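PDB 4HSS: putative fimbrial subunit from Corynebacterium diphtheriae, which is the major pilin SpaD, which polymerises into the shaft of a surface pilus that probably serves in adhesion. Local coordinates for residues A[64-69]-A[109-114]; A[113-118]-A[134-139]. All coordinates share one frame; numbering follows the deposited sequence.

Contact 1. Residues A[64-69]-A[109-114]; sequences ITKLNF and NLDLGI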
loop_
_atom_site.group_PDB
_atom_site.type_symbol
_atom_site.label_atom_id
_atom_site.label_comp_id
_atom_site.label_asym_id
_atom_site.label_seq_id
_atom_site.Cartn_x
_atom_site.Cartn_y
_atom_site.Cartn_z
ATOM N N ILE A 64 -18.455 -2.054 27.283
ATOM C CA ILE A 64 -18.457 -2.798 28.556
ATOM C C ILE A 64 -19.787 -3.518 28.680
ATOM O O ILE A 64 -20.823 -2.978 28.296
ATOM C CB ILE A 64 -18.158 -1.933 29.816
ATOM C CG1 ILE A 64 -19.258 -0.843 30.033
ATOM C CG2 ILE A 64 -16.744 -1.346 29.724
ATOM C CD1 ILE A 64 -19.374 -0.293 31.363
ATOM N N THR A 65 -19.765 -4.740 29.211
ATOM C CA THR A 65 -20.979 -5.543 29.347
ATOM C C THR A 65 -21.031 -6.167 30.746
ATOM O O THR A 65 -20.193 -7.018 31.044
ATOM C CB THR A 65 -20.995 -6.597 28.208
ATOM O OG1 THR A 65 -20.877 -5.906 26.963
ATOM C CG2 THR A 65 -22.260 -7.494 28.211
ATOM N N LYS A 66 -22.006 -5.741 31.599
ATOM C CA LYS A 66 -22.262 -6.307 32.922
ATOM C C LYS A 66 -22.637 -7.793 32.747
ATOM O O LYS A 66 -23.391 -8.132 31.835
ATOM C CB LYS A 66 -23.379 -5.523 33.629
ATOM C CG LYS A 66 -23.453 -5.746 35.145
ATOM C CD LYS A 66 -24.674 -5.070 35.752
ATOM C CE LYS A 66 -25.004 -5.560 37.144
ATOM N NZ LYS A 66 -26.321 -5.036 37.615
ATOM N N LEU A 67 -22.057 -8.675 33.549
ATOM C CA LEU A 67 -22.301 -10.117 33.432
ATOM C C LEU A 67 -23.278 -10.580 34.521
ATOM O O LEU A 67 -23.436 -9.869 35.515
ATOM C CB LEU A 67 -20.969 -10.893 33.467
ATOM C CG LEU A 67 -19.914 -10.490 32.434
ATOM C CD1 LEU A 67 -18.656 -11.213 32.673
ATOM C CD2 LEU A 67 -20.358 -10.769 31.013
ATOM N N ASN A 68 -24.018 -11.712 34.312
ATOM C CA ASN A 68 -25.080 -12.185 35.257
ATOM C C ASN A 68 -24.648 -12.413 36.758
ATOM O O ASN A 68 -25.515 -12.427 37.647
ATOM C CB ASN A 68 -25.765 -13.468 34.740
ATOM C CG ASN A 68 -24.850 -14.655 34.518
ATOM O OD1 ASN A 68 -23.765 -14.761 35.092
ATOM N ND2 ASN A 68 -25.286 -15.609 33.701
ATOM N N PHE A 69 -23.332 -12.545 37.023
ATOM C CA PHE A 69 -22.655 -12.873 38.291
ATOM C C PHE A 69 -22.976 -11.915 39.438
ATOM O O PHE A 69 -22.948 -10.702 39.254
ATOM C CB PHE A 69 -21.142 -12.963 38.063
ATOM C CG PHE A 69 -20.781 -14.075 37.104
ATOM C CD1 PHE A 69 -20.599 -15.377 37.558
ATOM C CD2 PHE A 69 -20.686 -13.837 35.742
ATOM C CE1 PHE A 69 -20.286 -16.410 36.676
ATOM C CE2 PHE A 69 -20.397 -14.878 34.855
ATOM C CZ PHE A 69 -20.207 -16.159 35.328
ATOM N N ASN A 109 -20.660 5.704 37.133
ATOM C CA ASN A 109 -21.879 5.272 37.822
ATOM C C ASN A 109 -22.248 3.853 37.441
ATOM O O ASN A 109 -23.370 3.568 36.992
ATOM C CB ASN A 109 -23.033 6.239 37.545
ATOM C CG ASN A 109 -23.079 7.339 38.566
ATOM O OD1 ASN A 109 -23.614 7.164 39.674
ATOM N ND2 ASN A 109 -22.441 8.466 38.245
ATOM N N LEU A 110 -21.243 2.974 37.571
ATOM C CA LEU A 110 -21.289 1.565 37.239
ATOM C C LEU A 110 -21.778 0.747 38.389
ATOM O O LEU A 110 -21.195 0.810 39.464
ATOM C CB LEU A 110 -19.865 1.124 36.861
ATOM C CG LEU A 110 -19.568 0.823 35.396
ATOM C CD1 LEU A 110 -20.419 1.645 34.454
ATOM C CD2 LEU A 110 -18.123 1.064 35.095
ATOM N N ASP A 111 -22.824 -0.064 38.166
ATOM C CA ASP A 111 -23.319 -1.006 39.167
ATOM C C ASP A 111 -22.165 -1.916 39.538
ATOM O O ASP A 111 -21.359 -2.253 38.666
ATOM C CB ASP A 111 -24.477 -1.842 38.588
ATOM C CG ASP A 111 -25.787 -1.125 38.338
ATOM O OD1 ASP A 111 -26.213 -0.331 39.220
ATOM O OD2 ASP A 111 -26.451 -1.446 37.320
ATOM N N LEU A 112 -22.044 -2.298 40.801
ATOM C CA LEU A 112 -20.946 -3.200 41.156
ATOM C C LEU A 112 -21.177 -4.565 40.496
ATOM O O LEU A 112 -22.323 -5.010 40.406
ATOM C CB LEU A 112 -20.782 -3.331 42.691
ATOM C CG LEU A 112 -20.443 -2.042 43.478
ATOM C CD1 LEU A 112 -20.159 -2.360 44.914
ATOM C CD2 LEU A 112 -19.285 -1.260 42.856
ATOM N N GLY A 113 -20.116 -5.160 39.959
ATOM C CA GLY A 113 -20.195 -6.455 39.286
ATOM C C GLY A 113 -19.004 -6.814 38.424
ATOM O O GLY A 113 -17.934 -6.202 38.530
ATOM N N ILE A 114 -19.186 -7.846 37.598
ATOM C CA ILE A 114 -18.173 -8.321 36.655
ATOM C C ILE A 114 -18.559 -7.822 35.269
ATOM O O ILE A 114 -19.713 -7.936 34.859
ATOM C CB ILE A 114 -17.932 -9.874 36.667
ATOM C CG1 ILE A 114 -17.798 -10.451 38.080
ATOM C CG2 ILE A 114 -16.750 -10.297 35.743
ATOM C CD1 ILE A 114 -16.684 -9.897 38.928
#

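Contact 2. Residues A[113-118]-A[134-139]; sequences GIYLVE and VSIPMV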
loop_
_atom_site.group_PDB
_atom_site.type_symbol
_atom_site.label_atom_id
_atom_site.label_comp_id
_atom_site.label_asym_id
_atom_site.label_seq_id
_atom_site.Cartn_x
_atom_site.Cartn_y
_atom_site.Cartn_z
ATOM N N GLY A 113 -20.116 -5.160 39.959
ATOM C CA GLY A 113 -20.195 -6.455 39.286
ATOM C C GLY A 113 -19.004 -6.814 38.424
ATOM O O GLY A 113 -17.934 -6.202 38.530
ATOM N N ILE A 114 -19.186 -7.846 37.598
ATOM C CA ILE A 114 -18.173 -8.321 36.655
ATOM C C ILE A 114 -18.559 -7.822 35.269
ATOM O O ILE A 114 -19.713 -7.936 34.859
ATOM C CB ILE A 114 -17.932 -9.874 36.667
ATOM C CG1 ILE A 114 -17.798 -10.451 38.080
ATOM C CG2 ILE A 114 -16.750 -10.297 35.743
ATOM C CD1 ILE A 114 -16.684 -9.897 38.928
ATOM N N TYR A 115 -17.575 -7.278 34.563
ATOM C CA TYR A 115 -17.738 -6.708 33.248
ATOM C C TYR A 115 -16.752 -7.265 32.276
ATOM O O TYR A 115 -15.569 -7.457 32.596
ATOM C CB TYR A 115 -17.545 -5.174 33.306
ATOM C CG TYR A 115 -18.640 -4.427 34.031
ATOM C CD1 TYR A 115 -18.613 -4.282 35.417
ATOM C CD2 TYR A 115 -19.677 -3.817 33.329
ATOM C CE1 TYR A 115 -19.628 -3.610 36.091
ATOM C CE2 TYR A 115 -20.682 -3.111 33.991
ATOM C CZ TYR A 115 -20.668 -3.035 35.374
ATOM O OH TYR A 115 -21.649 -2.327 36.022
ATOM N N LEU A 116 -17.236 -7.448 31.046
ATOM C CA LEU A 116 -16.460 -7.808 29.873
ATOM C C LEU A 116 -16.179 -6.526 29.119
ATOM O O LEU A 116 -17.111 -5.751 28.874
ATOM C CB LEU A 116 -17.253 -8.803 29.023
ATOM C CG LEU A 116 -16.777 -9.039 27.621
ATOM C CD1 LEU A 116 -15.434 -9.749 27.619
ATOM C CD2 LEU A 116 -17.807 -9.814 26.869
ATOM N N VAL A 117 -14.906 -6.284 28.775
ATOM C CA VAL A 117 -14.479 -5.087 28.063
ATOM C C VAL A 117 -14.007 -5.477 26.649
ATOM O O VAL A 117 -13.024 -6.209 26.509
ATOM C CB VAL A 117 -13.382 -4.329 28.863
ATOM C CG1 VAL A 117 -13.059 -2.982 28.218
ATOM C CG2 VAL A 117 -13.791 -4.140 30.323
ATOM N N GLU A 118 -14.708 -4.976 25.609
ATOM C CA GLU A 118 -14.423 -5.228 24.187
ATOM C C GLU A 118 -14.212 -3.947 23.374
ATOM O O GLU A 118 -14.934 -2.968 23.591
ATOM C CB GLU A 118 -15.615 -5.971 23.547
ATOM C CG GLU A 118 -15.917 -7.358 24.082
ATOM C CD GLU A 118 -17.235 -7.917 23.577
ATOM O OE1 GLU A 118 -18.297 -7.319 23.866
ATOM O OE2 GLU A 118 -17.204 -8.967 22.896
ATOM N N VAL A 134 -13.121 -7.379 33.901
ATOM C CA VAL A 134 -12.818 -6.532 35.060
ATOM C C VAL A 134 -13.923 -6.705 36.117
ATOM O O VAL A 134 -15.100 -6.861 35.796
ATOM C CB VAL A 134 -12.527 -5.022 34.775
ATOM C CG1 VAL A 134 -11.265 -4.836 33.944
ATOM C CG2 VAL A 134 -13.714 -4.304 34.136
ATOM N N SER A 135 -13.514 -6.651 37.380
ATOM C CA SER A 135 -14.371 -6.755 38.548
ATOM C C SER A 135 -14.462 -5.376 39.199
ATOM O O SER A 135 -13.434 -4.717 39.357
ATOM C CB SER A 135 -13.819 -7.796 39.521
ATOM O OG SER A 135 -14.594 -7.810 40.708
ATOM N N ILE A 136 -15.696 -4.938 39.554
ATOM C CA ILE A 136 -15.970 -3.641 40.197
ATOM C C ILE A 136 -16.755 -3.932 41.454
ATOM O O ILE A 136 -17.909 -4.325 41.344
ATOM C CB ILE A 136 -16.695 -2.631 39.242
ATOM C CG1 ILE A 136 -15.832 -2.326 38.000
ATOM C CG2 ILE A 136 -17.081 -1.342 39.978
ATOM C CD1 ILE A 136 -16.361 -1.415 37.099
ATOM N N PRO A 137 -16.150 -3.856 42.658
ATOM C CA PRO A 137 -14.756 -3.482 42.976
ATOM C C PRO A 137 -13.754 -4.641 42.793
ATOM O O PRO A 137 -14.122 -5.759 42.434
ATOM C CB PRO A 137 -14.853 -3.053 44.446
ATOM C CG PRO A 137 -15.913 -3.932 45.014
ATOM C CD PRO A 137 -16.900 -4.195 43.892
ATOM N N MET A 138 -12.471 -4.352 43.026
ATOM C CA MET A 138 -11.397 -5.342 42.913
ATOM C C MET A 138 -10.298 -4.998 43.884
ATOM O O MET A 138 -10.333 -3.919 44.486
ATOM C CB MET A 138 -10.831 -5.384 41.467
ATOM C CG MET A 138 -9.942 -4.188 41.121
ATOM S SD MET A 138 -9.100 -4.321 39.545
ATOM C CE MET A 138 -7.732 -5.421 39.947
ATOM N N VAL A 139 -9.301 -5.900 43.993
ATOM C CA VAL A 139 -8.074 -5.684 44.758
ATOM C C VAL A 139 -6.911 -6.226 43.947
ATOM O O VAL A 139 -7.066 -7.237 43.248
ATOM C CB VAL A 139 -8.067 -6.249 46.212
ATOM C CG1 VAL A 139 -8.845 -5.352 47.176
ATOM C CG2 VAL A 139 -8.535 -7.707 46.274
#

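Contact 1. Residues A[64-69]-A[109-114]
Ile-64 opens the contact through its CD1, which meets CD1 of Leu-110 tip to tip at 3.8 Å. Its CG1 lies between backbone N and carbonyl carbon (chi1 63°), and that turn carries CD1 to Leu-110. Lys-66 follows with a fully extended chain, CG opposite the backbone N (chi1 -163°), and NZ stops 3.6 Å from OD2 of Asp-111. The two side chains cross at about a right angle and the salt bridge is long; the stronger partner of Asp-111 is Lys-27, salt-bridged to OD1. Both segments belong to a prealbumin-like, CnaB-type domain, in which strands 61-67 and 113-121 are antiparallel neighbours and the chain turns a corner at 109 on its way from the other sheet. Leu-67 supplies the sole backbone hydrogen bond across the contact, N to O of Ile-114 at 2.8 Å with an N-H...O angle of 151°, while CA of Lys-66 comes within 3.6 Å of the same oxygen. Beside this bond CD1 of Leu-67 lies 3.7 Å from CG2 of Ile-114. Past the strand end, Phe-69 brings CB, not its ring, to CG1 of Ile-114 at 4.2 Å; the ring itself meets His-89 edge-to-face.

Contact 2. Residues A[113-118]-A[134-139]
Tyr-115 and Ile-136 meet on the face of the sheet that also carries Val-134: CD1 of Ile-136 comes obliquely to the CD1-CE1 side of the tyrosine ring, 4.0 Å from CD1 of Tyr-115. Gly-113 puts no side chain on this face, and the ring lies over that hollow, CE1 of Tyr-115 being 4.3 Å from CA of Gly-113. Next, CG2 of Val-134 sits between backbone N and carbonyl carbon, and from there it fills the gap between CB of Tyr-115 and CG2 of Val-117, 3.8 Å from the latter; Leu-30 of strand 28-36 adjoins both valines. On the reverse face CD1 of Ile-114 bends over Ser-135, 3.4 Å from OG, a hydroxyl already committed to O of Pro-137. Four backbone hydrogen bonds fix the register: Tyr-115 and Val-134 exchange two, both near 168° at the hydrogen, whereas Gly-113 N to Ile-136 O is more bent at 138°. The non-hydrogen-bonded pair Ile-114 and Ser-135 lies between them. Closing at 149° between strand directions, this is a twisted antiparallel ladder at the edge of a four-stranded sheet, as expected in the prealbumin-like fold of CnaB-type pilin domains.

Overall arrangement
Strand 113-121 is common to both contacts: contact 1 sets it against strand 61-67, contact 2 against strand 132-136, so together they span three neighbours of one four-stranded sheet, with Gly-113 and Ile-114 shared and centres 7 Å apart. Contact 2 is buried, and four backbone bonds give it a regular ladder. Contact 1 is partly buried, holds one such bond, and adds a long ionic pair among partly exposed residues just past the corner of the chain. Buried areas are nonetheless similar, 359 and 323 Å². The contacts also touch directly: Thr-65 N lies 2.9 Å from Leu-116 O, a probable hydrogen bond, and CD2 of Leu-110 packs 3.6 Å from CD1 of Ile-136.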